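Local coordinates for protein arabinofuranosidase (Bifidobacterium longum, PDB 2Y2W) that hydrolyses terminal alpha-L-arabinofuranosyl bonds of arabinan and arabinoxylan as a family 51 glycoside hydrolase, contributing to plant cell wall breakdown, at residues R290-R295 with V343-K348; A305-M310 with V484-N489. One frame throughout, in Å; residues are numbered along the deposited sequence.

Contact 1 of 2, residues R290-R295 with V343-K348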
loop_
_atom_site.group_PDB
_atom_site.type_symbol
_atom_site.label_atom_id
_atom_site.label_comp_id
_atom_site.label_asym_id
_atom_site.label_seq_id
_atom_site.Cartn_x
_atom_site.Cartn_y
_atom_site.Cartn_z
ATOM N N ARG D 290 -11.385 14.407 -35.706
ATOM C CA ARG D 290 -11.016 15.578 -34.902
ATOM C C ARG D 290 -11.614 16.887 -35.415
ATOM O O ARG D 290 -11.728 17.859 -34.664
ATOM C CB ARG D 290 -9.492 15.699 -34.777
ATOM C CG ARG D 290 -8.848 14.584 -33.964
ATOM C CD ARG D 290 -7.390 14.881 -33.653
ATOM N NE ARG D 290 -6.650 13.667 -33.306
ATOM C CZ ARG D 290 -6.529 13.176 -32.073
ATOM N NH1 ARG D 290 -7.097 13.790 -31.042
ATOM N NH2 ARG D 290 -5.836 12.064 -31.874
ATOM N N GLY D 291 -11.991 16.907 -36.691
ATOM C CA GLY D 291 -12.639 18.070 -37.285
ATOM C C GLY D 291 -14.044 17.764 -37.761
ATOM O O GLY D 291 -14.447 18.204 -38.837
ATOM N N HIS D 292 -14.791 17.011 -36.956
ATOM C CA HIS D 292 -16.158 16.630 -37.301
ATOM C C HIS D 292 -17.127 17.796 -37.108
ATOM O O HIS D 292 -18.192 17.841 -37.732
ATOM C CB HIS D 292 -16.601 15.406 -36.494
ATOM C CG HIS D 292 -16.874 15.695 -35.051
ATOM N ND1 HIS D 292 -15.870 15.904 -34.130
ATOM C CD2 HIS D 292 -18.039 15.801 -34.369
ATOM C CE1 HIS D 292 -16.405 16.132 -32.945
ATOM N NE2 HIS D 292 -17.720 16.075 -33.061
ATOM N N LYS D 293 -16.744 18.730 -36.239
ATOM C CA LYS D 293 -17.512 19.952 -35.990
ATOM C C LYS D 293 -17.492 20.911 -37.186
ATOM O O LYS D 293 -18.428 21.689 -37.379
ATOM C CB LYS D 293 -17.017 20.655 -34.715
ATOM C CG LYS D 293 -15.553 20.378 -34.337
ATOM C CD LYS D 293 -14.559 21.279 -35.076
ATOM C CE LYS D 293 -14.148 22.493 -34.240
ATOM N NZ LYS D 293 -15.238 23.500 -34.077
ATOM N N THR D 294 -16.427 20.837 -37.980
ATOM C CA THR D 294 -16.250 21.674 -39.167
ATOM C C THR D 294 -16.510 20.867 -40.443
ATOM O O THR D 294 -16.802 21.435 -41.500
ATOM C CB THR D 294 -14.819 22.286 -39.205
ATOM O OG1 THR D 294 -14.572 23.009 -37.992
ATOM C CG2 THR D 294 -14.636 23.233 -40.392
ATOM N N ARG D 295 -16.423 19.541 -40.322
ATOM C CA ARG D 295 -16.486 18.615 -41.459
ATOM C C ARG D 295 -15.264 18.782 -42.364
ATOM O O ARG D 295 -15.369 18.719 -43.593
ATOM C CB ARG D 295 -17.791 18.776 -42.253
ATOM C CG ARG D 295 -19.024 18.226 -41.554
ATOM C CD ARG D 295 -20.290 18.788 -42.178
ATOM N NE ARG D 295 -21.477 18.026 -41.799
ATOM C CZ ARG D 295 -22.089 17.143 -42.585
ATOM N NH1 ARG D 295 -21.635 16.900 -43.810
ATOM N NH2 ARG D 295 -23.163 16.503 -42.145
ATOM N N VAL D 343 -14.415 3.469 -32.084
ATOM C CA VAL D 343 -14.567 4.890 -32.365
ATOM C C VAL D 343 -15.212 5.598 -31.177
ATOM O O VAL D 343 -16.291 5.209 -30.731
ATOM C CB VAL D 343 -15.395 5.131 -33.657
ATOM C CG1 VAL D 343 -15.720 6.609 -33.834
ATOM C CG2 VAL D 343 -14.649 4.609 -34.878
ATOM N N TRP D 344 -14.535 6.629 -30.666
ATOM C CA TRP D 344 -15.063 7.455 -29.576
ATOM C C TRP D 344 -14.656 8.921 -29.713
ATOM O O TRP D 344 -13.469 9.255 -29.694
ATOM C CB TRP D 344 -14.639 6.892 -28.210
ATOM C CG TRP D 344 -14.941 7.783 -27.018
ATOM C CD1 TRP D 344 -16.011 8.621 -26.859
ATOM C CD2 TRP D 344 -14.174 7.888 -25.809
ATOM N NE1 TRP D 344 -15.948 9.251 -25.641
ATOM C CE2 TRP D 344 -14.832 8.818 -24.974
ATOM C CE3 TRP D 344 -12.993 7.287 -25.353
ATOM C CZ2 TRP D 344 -14.348 9.166 -23.708
ATOM C CZ3 TRP D 344 -12.511 7.633 -24.091
ATOM C CH2 TRP D 344 -13.188 8.564 -23.286
ATOM N N TYR D 345 -15.660 9.785 -29.850
ATOM C CA TYR D 345 -15.460 11.233 -29.887
ATOM C C TYR D 345 -15.221 11.757 -28.472
ATOM O O TYR D 345 -16.156 12.157 -27.772
ATOM C CB TYR D 345 -16.655 11.925 -30.558
ATOM C CG TYR D 345 -16.713 11.707 -32.055
ATOM C CD1 TYR D 345 -17.394 10.615 -32.597
ATOM C CD2 TYR D 345 -16.081 12.588 -32.929
ATOM C CE1 TYR D 345 -17.440 10.406 -33.978
ATOM C CE2 TYR D 345 -16.119 12.389 -34.307
ATOM C CZ TYR D 345 -16.799 11.300 -34.825
ATOM O OH TYR D 345 -16.835 11.108 -36.188
ATOM N N SER D 346 -13.954 11.744 -28.064
ATOM C CA SER D 346 -13.558 12.020 -26.683
ATOM C C SER D 346 -13.470 13.505 -26.328
ATOM O O SER D 346 -13.250 13.856 -25.166
ATOM C CB SER D 346 -12.239 11.310 -26.356
ATOM O OG SER D 346 -11.250 11.587 -27.331
ATOM N N ASP D 347 -13.651 14.371 -27.322
ATOM C CA ASP D 347 -13.647 15.819 -27.102
ATOM C C ASP D 347 -14.841 16.303 -26.273
ATOM O O ASP D 347 -14.734 17.293 -25.542
ATOM C CB ASP D 347 -13.554 16.583 -28.429
ATOM C CG ASP D 347 -14.595 16.144 -29.447
ATOM O OD1 ASP D 347 -15.087 15.000 -29.371
ATOM O OD2 ASP D 347 -14.911 16.955 -30.344
ATOM N N LYS D 348 -15.964 15.595 -26.387
ATOM C CA LYS D 348 -17.164 15.876 -25.592
ATOM C C LYS D 348 -16.923 15.629 -24.100
ATOM O O LYS D 348 -17.392 16.392 -23.254
ATOM C CB LYS D 348 -18.353 15.032 -26.082
ATOM C CG LYS D 348 -19.064 15.546 -27.346
ATOM C CD LYS D 348 -18.240 15.334 -28.615
ATOM C CE LYS D 348 -19.062 15.557 -29.877
ATOM N NZ LYS D 348 -19.768 14.318 -30.314
#

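Contact 2 of 2, residues A305-M310 with V484-N489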
loop_
_atom_site.group_PDB
_atom_site.type_symbol
_atom_site.label_atom_id
_atom_site.label_comp_id
_atom_site.label_asym_id
_atom_site.label_seq_id
_atom_site.Cartn_x
_atom_site.Cartn_y
_atom_site.Cartn_z
ATOM N N ALA D 305 -7.849 6.407 -42.066
ATOM C CA ALA D 305 -6.624 5.613 -42.038
ATOM C C ALA D 305 -6.146 5.329 -40.608
ATOM O O ALA D 305 -4.943 5.184 -40.365
ATOM C CB ALA D 305 -5.529 6.305 -42.848
ATOM N N SER D 306 -7.093 5.233 -39.674
ATOM C CA SER D 306 -6.786 5.010 -38.255
ATOM C C SER D 306 -6.195 3.634 -37.964
ATOM O O SER D 306 -5.552 3.438 -36.930
ATOM C CB SER D 306 -8.022 5.239 -37.385
ATOM O OG SER D 306 -8.311 6.622 -37.278
ATOM N N SER D 307 -6.417 2.691 -38.877
ATOM C CA SER D 307 -5.852 1.343 -38.775
ATOM C C SER D 307 -4.322 1.347 -38.749
ATOM O O SER D 307 -3.703 0.456 -38.160
ATOM C CB SER D 307 -6.366 0.457 -39.913
ATOM O OG SER D 307 -6.404 1.163 -41.140
ATOM N N GLU D 308 -3.727 2.360 -39.379
ATOM C CA GLU D 308 -2.271 2.530 -39.425
ATOM C C GLU D 308 -1.669 2.787 -38.045
ATOM O O GLU D 308 -0.549 2.358 -37.759
ATOM C CB GLU D 308 -1.897 3.667 -40.380
ATOM C CG GLU D 308 -2.338 3.447 -41.826
ATOM C CD GLU D 308 -1.615 2.293 -42.499
ATOM O OE1 GLU D 308 -0.363 2.268 -42.472
ATOM O OE2 GLU D 308 -2.301 1.413 -43.062
ATOM N N ASP D 309 -2.415 3.499 -37.202
ATOM C CA ASP D 309 -2.044 3.706 -35.806
ATOM C C ASP D 309 -2.048 2.365 -35.067
ATOM O O ASP D 309 -1.104 2.050 -34.343
ATOM C CB ASP D 309 -2.999 4.709 -35.145
ATOM C CG ASP D 309 -2.598 5.057 -33.718
ATOM O OD1 ASP D 309 -2.973 4.310 -32.788
ATOM O OD2 ASP D 309 -1.906 6.080 -33.525
ATOM N N MET D 310 -3.106 1.580 -35.277
ATOM C CA MET D 310 -3.250 0.259 -34.663
ATOM C C MET D 310 -2.154 -0.719 -35.106
ATOM O O MET D 310 -1.673 -1.516 -34.302
ATOM C CB MET D 310 -4.644 -0.317 -34.949
ATOM C CG MET D 310 -4.938 -1.637 -34.244
ATOM S SD MET D 310 -6.536 -2.354 -34.673
ATOM C CE MET D 310 -7.598 -1.587 -33.452
ATOM N N VAL D 484 -12.026 -2.754 -47.250
ATOM C CA VAL D 484 -12.367 -1.363 -46.950
ATOM C C VAL D 484 -11.748 -0.397 -47.966
ATOM O O VAL D 484 -10.608 -0.582 -48.396
ATOM C CB VAL D 484 -11.949 -0.991 -45.491
ATOM C CG1 VAL D 484 -11.683 0.504 -45.335
ATOM C CG2 VAL D 484 -13.020 -1.433 -44.505
ATOM N N ASN D 485 -12.521 0.616 -48.356
ATOM C CA ASN D 485 -12.020 1.719 -49.174
ATOM C C ASN D 485 -11.817 2.967 -48.318
ATOM O O ASN D 485 -12.781 3.537 -47.800
ATOM C CB ASN D 485 -12.968 2.010 -50.343
ATOM C CG ASN D 485 -12.409 3.043 -51.314
ATOM O OD1 ASN D 485 -11.193 3.201 -51.447
ATOM N ND2 ASN D 485 -13.299 3.748 -52.001
ATOM N N ARG D 486 -10.560 3.383 -48.177
ATOM C CA ARG D 486 -10.191 4.473 -47.269
ATOM C C ARG D 486 -10.151 5.863 -47.916
ATOM O O ARG D 486 -10.101 6.871 -47.208
ATOM C CB ARG D 486 -8.862 4.166 -46.569
ATOM C CG ARG D 486 -8.951 3.039 -45.549
ATOM C CD ARG D 486 -7.680 2.906 -44.728
ATOM N NE ARG D 486 -6.643 2.141 -45.415
ATOM C CZ ARG D 486 -5.492 1.766 -44.863
ATOM N NH1 ARG D 486 -5.212 2.082 -43.604
ATOM N NH2 ARG D 486 -4.614 1.070 -45.574
ATOM N N ASP D 487 -10.173 5.913 -49.247
ATOM C CA ASP D 487 -10.211 7.180 -49.982
ATOM C C ASP D 487 -11.529 7.900 -49.704
ATOM O O ASP D 487 -12.593 7.277 -49.690
ATOM C CB ASP D 487 -10.034 6.938 -51.486
ATOM C CG ASP D 487 -9.665 8.207 -52.256
ATOM O OD1 ASP D 487 -10.361 9.237 -52.115
ATOM O OD2 ASP D 487 -8.680 8.162 -53.024
ATOM N N ALA D 488 -11.449 9.211 -49.490
ATOM C CA ALA D 488 -12.604 10.002 -49.059
ATOM C C ALA D 488 -13.435 10.607 -50.196
ATOM O O ALA D 488 -14.596 10.975 -49.989
ATOM C CB ALA D 488 -12.166 11.087 -48.081
ATOM N N ASN D 489 -12.847 10.708 -51.388
ATOM C CA ASN D 489 -13.520 11.336 -52.534
ATOM C C ASN D 489 -13.244 10.691 -53.904
ATOM O O ASN D 489 -13.660 11.222 -54.939
ATOM C CB ASN D 489 -13.253 12.853 -52.566
ATOM C CG ASN D 489 -11.829 13.213 -52.165
ATOM O OD1 ASN D 489 -10.860 12.723 -52.746
ATOM N ND2 ASN D 489 -11.702 14.080 -51.167
#

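Contact 1 of 2, residues R290-R295 with V343-K348
The imidazole of His292 receives the edge of the Tyr345 ring on one face, with CD2 of Tyr345 standing 3.5 Å above the imidazole plane and over its centre. This is a T-shaped (edge-to-face) pair of inclined rings: the centroids lie 4.5 Å apart and the planes meet at 55°. Different neighbours occupy the imidazole edge, where Asp347 OD2 lies in the ring plane, 3.1 Å from His292 CE1, a polarised C-H that suits a carboxylate oxygen. The contact joins the loop after barrel strand 280-287 to the turn after strand 335-341 and the beginning of helix 347-357 in the (beta/alpha)8 barrel. The hydrogen bond between His292 ND1 and the backbone O of Asp289 probably restrains the ring's rotation. Tyr345, centre of an inverse gamma turn, suits a buried site because its ring packs while its OH is hydrogen-bonded to Asp384. Its neighbour Trp344, probably important for substrate recognition as in related enzymes, turns elsewhere and meets Tyr286 edge-to-face. Lys348, exposed to solvent, bends its chain at chi2 and chi4 and sets a methylene at the imidazole edge, CE being 3.5 Å from His292 NE2.

Contact 2 of 2, residues A305-M310 with V484-N489
Arg486 reaches from the end of strand 478-485 to the first turn of helix 307-327, where its guanidinium forms a salt bridge with Glu308. The main bond runs from Arg486 NH1 to Glu308 OE2 at 3.0 Å, fairly straight with an N-H...O angle of 158°. OE2 lies close to the guanidinium plane, at its edge, and accepts through its anti lone pair, the one turned away from OE1. Arg486 NH2 adds a weak bond to the same OE2 at 3.4 Å, so a single carboxylate oxygen is shared by both terminal nitrogens. The two side chains cross at about a right angle, and their flat groups are turned 44° apart, unlike the coplanar pairing in which two oxygens face two nitrogens. A bend at chi3 (-82°) turns the end of the arginine chain toward the helix, while its CD packs 4.0 Å from Ala305 CA; a small residue here lets the long chain run close to the backbone. Ser307 OG also approaches NH1, at 2.9 Å, but the angle is too poor for a hydrogen bond. Two backbone groups are satisfied nearby: Arg486 O accepts from Gln301 NE2, and Glu308 N donates to Ala305 O. Beyond the strand, Asp487 OD1 takes the backbone N of Asn489 at 3.0 Å in an Asx turn and also accepts from Thr490 N, so the aspartate shapes the chain as it leaves the sheet. The contact thus joins the catalytic barrel to the beta domain, built mostly from C-terminal strands, away from the active site. Because Arg486 is buried, its charge would be costly without a counter-ion, and Glu308, itself only partly exposed, probably offsets much of that cost.

Contact 1 is partly buried and reaches the surface through Lys348, whereas contact 2 is buried at a domain junction; their centres lie about 16 Å apart and they do not touch. Both draw on the chain that follows barrel strand 280-287: residues 290-295 precede helix 297-304, and residues 305-310 lead into helix 307-327. From there they diverge. Contact 1 stays within the barrel, includes Trp344, which probably takes part in substrate recognition, and relies on ring packing and a C-H approach to a carboxylate. Contact 2 crosses from the barrel to the beta domain, using an ion pair where a buried charge needs a partner.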